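Local coordinates for cytolethal distending toxin subunit B (PDB 2F1N), which nicks DNA as the endonuclease subunit of a tripartite bacterial toxin, and very probably causes the DNA damage that arrests intoxicated cells at G2/M, at residues A[131-136]-A[160-165]. Numbering follows the deposited sequence.
Sequences RPLLGI and VEEVYN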
# COMPACT_ATOMS: atom_id res chain seq x y z
N ARG A 131 8.32 -1.70 10.42
CA ARG A 131 8.58 -0.99 9.17
C ARG A 131 7.96 0.42 9.30
O ARG A 131 7.08 0.62 10.12
CB ARG A 131 7.87 -1.72 8.01
CG ARG A 131 8.78 -2.63 7.24
CD ARG A 131 9.15 -3.80 8.03
NE ARG A 131 8.03 -4.73 8.30
CZ ARG A 131 8.19 -5.99 8.78
NH1 ARG A 131 9.42 -6.46 9.09
NH2 ARG A 131 7.13 -6.77 8.97
N PRO A 132 8.44 1.37 8.50
CA PRO A 132 7.79 2.69 8.40
C PRO A 132 6.50 2.58 7.63
O PRO A 132 6.15 1.51 7.14
CB PRO A 132 8.82 3.52 7.60
CG PRO A 132 9.47 2.51 6.68
CD PRO A 132 9.54 1.22 7.53
N LEU A 133 5.77 3.70 7.55
CA LEU A 133 4.63 3.86 6.64
C LEU A 133 5.02 4.74 5.47
O LEU A 133 5.51 5.80 5.68
CB LEU A 133 3.46 4.53 7.40
CG LEU A 133 2.79 3.49 8.31
CD1 LEU A 133 1.92 4.18 9.37
CD2 LEU A 133 1.97 2.48 7.51
N LEU A 134 4.79 4.28 4.25
CA LEU A 134 5.12 5.10 3.08
C LEU A 134 3.79 5.41 2.43
O LEU A 134 3.02 4.49 2.21
CB LEU A 134 6.03 4.31 2.14
CG LEU A 134 6.20 4.77 0.68
CD1 LEU A 134 6.94 6.11 0.69
CD2 LEU A 134 6.96 3.68 -0.13
N GLY A 135 3.54 6.68 2.12
CA GLY A 135 2.26 7.04 1.51
C GLY A 135 2.43 8.09 0.41
O GLY A 135 3.43 8.82 0.39
N ILE A 136 1.43 8.17 -0.50
CA ILE A 136 1.39 9.27 -1.47
C ILE A 136 0.00 9.93 -1.41
O ILE A 136 -0.98 9.28 -1.11
CB ILE A 136 1.68 8.80 -2.92
CG1 ILE A 136 0.64 7.81 -3.41
CG2 ILE A 136 3.14 8.16 -2.95
CD1 ILE A 136 0.84 7.37 -4.85
N VAL A 160 -2.26 1.92 12.05
CA VAL A 160 -3.50 2.57 11.60
C VAL A 160 -3.67 3.85 12.40
O VAL A 160 -4.04 4.90 11.83
CB VAL A 160 -4.74 1.68 11.80
CG1 VAL A 160 -6.04 2.44 11.40
CG2 VAL A 160 -4.64 0.41 10.94
N GLU A 161 -3.43 3.77 13.71
CA GLU A 161 -3.56 4.93 14.58
C GLU A 161 -2.58 6.07 14.20
O GLU A 161 -2.94 7.28 14.25
CB GLU A 161 -3.47 4.54 16.05
CG GLU A 161 -4.64 3.64 16.45
CD GLU A 161 -4.43 2.81 17.70
OE1 GLU A 161 -3.31 2.80 18.26
OE2 GLU A 161 -5.41 2.12 18.09
N GLU A 162 -1.37 5.69 13.80
CA GLU A 162 -0.41 6.68 13.32
C GLU A 162 -0.91 7.47 12.11
O GLU A 162 -0.74 8.68 12.05
CB GLU A 162 0.97 6.09 13.04
CG GLU A 162 2.01 7.19 12.71
CD GLU A 162 3.46 6.73 12.75
OE1 GLU A 162 3.85 5.88 11.96
OE2 GLU A 162 4.24 7.24 13.59
N VAL A 163 -1.56 6.79 11.16
CA VAL A 163 -2.07 7.47 9.97
C VAL A 163 -3.23 8.37 10.37
O VAL A 163 -3.29 9.52 9.96
CB VAL A 163 -2.58 6.46 8.91
CG1 VAL A 163 -3.29 7.20 7.75
CG2 VAL A 163 -1.38 5.61 8.38
N TYR A 164 -4.15 7.86 11.17
CA TYR A 164 -5.28 8.69 11.61
C TYR A 164 -4.76 9.97 12.33
O TYR A 164 -5.21 11.10 12.07
CB TYR A 164 -6.09 7.88 12.64
CG TYR A 164 -7.09 8.72 13.42
CD1 TYR A 164 -8.34 9.02 12.89
CD2 TYR A 164 -6.78 9.18 14.70
CE1 TYR A 164 -9.27 9.75 13.64
CE2 TYR A 164 -7.67 9.94 15.43
CZ TYR A 164 -8.91 10.22 14.90
OH TYR A 164 -9.82 10.95 15.67
N ASN A 165 -3.82 9.79 13.25
CA ASN A 165 -3.30 10.96 13.98
C ASN A 165 -2.48 11.94 13.13
O ASN A 165 -2.49 13.17 13.38
CB ASN A 165 -2.56 10.55 15.26
CG ASN A 165 -3.52 10.07 16.36
OD1 ASN A 165 -4.39 10.82 16.82
ND2 ASN A 165 -3.37 8.84 16.78
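L133 meets V163 and E162 through a single methyl group, CD1. CD1 of L133 lies 3.7 Å from CG2 of V163, an apolar methyl-to-methyl contact. The same CD1 lies 3.7 Å from OE1 of E162, a van der Waals touch on a carboxylate oxygen. The two side chains approach L133 differently. V163 crosses the leucine at about a right angle. E162 runs alongside it in the opposite direction, from the helix toward the strand. Its CG is anti to the backbone N (chi1 -173°) and the next torsion is extended too, which carries the carboxylate out to L133. In V163 it is CG2, the methyl beside the backbone N, that does the touching. The backbones stay well apart, with CA of L133 8.3 Å from CA of V163.

The contact joins strand 133-138 to helix 156-168, which packs on one face of the six-stranded mixed sheet. This sheet and the eight-stranded one form the layered core of the DNase I-like fold. Helix 156-168 links strand 141-147 to the parallel strand 179-183, a beta-alpha-beta crossover. L134 and I136 turn to the other face and pack on L111 of strand 109-113, in the second sheet.

The strand around L133 is held by backbone hydrogen bonds on both sides. L133 pairs with L123 and L134 with T145. On the helix, V163 also packs on W180 and I182 of strand 179-183. The side chain of E162 also touches V126. Beside V163 in the same turn, Y164 O is hydrogen-bonded to S229 OG.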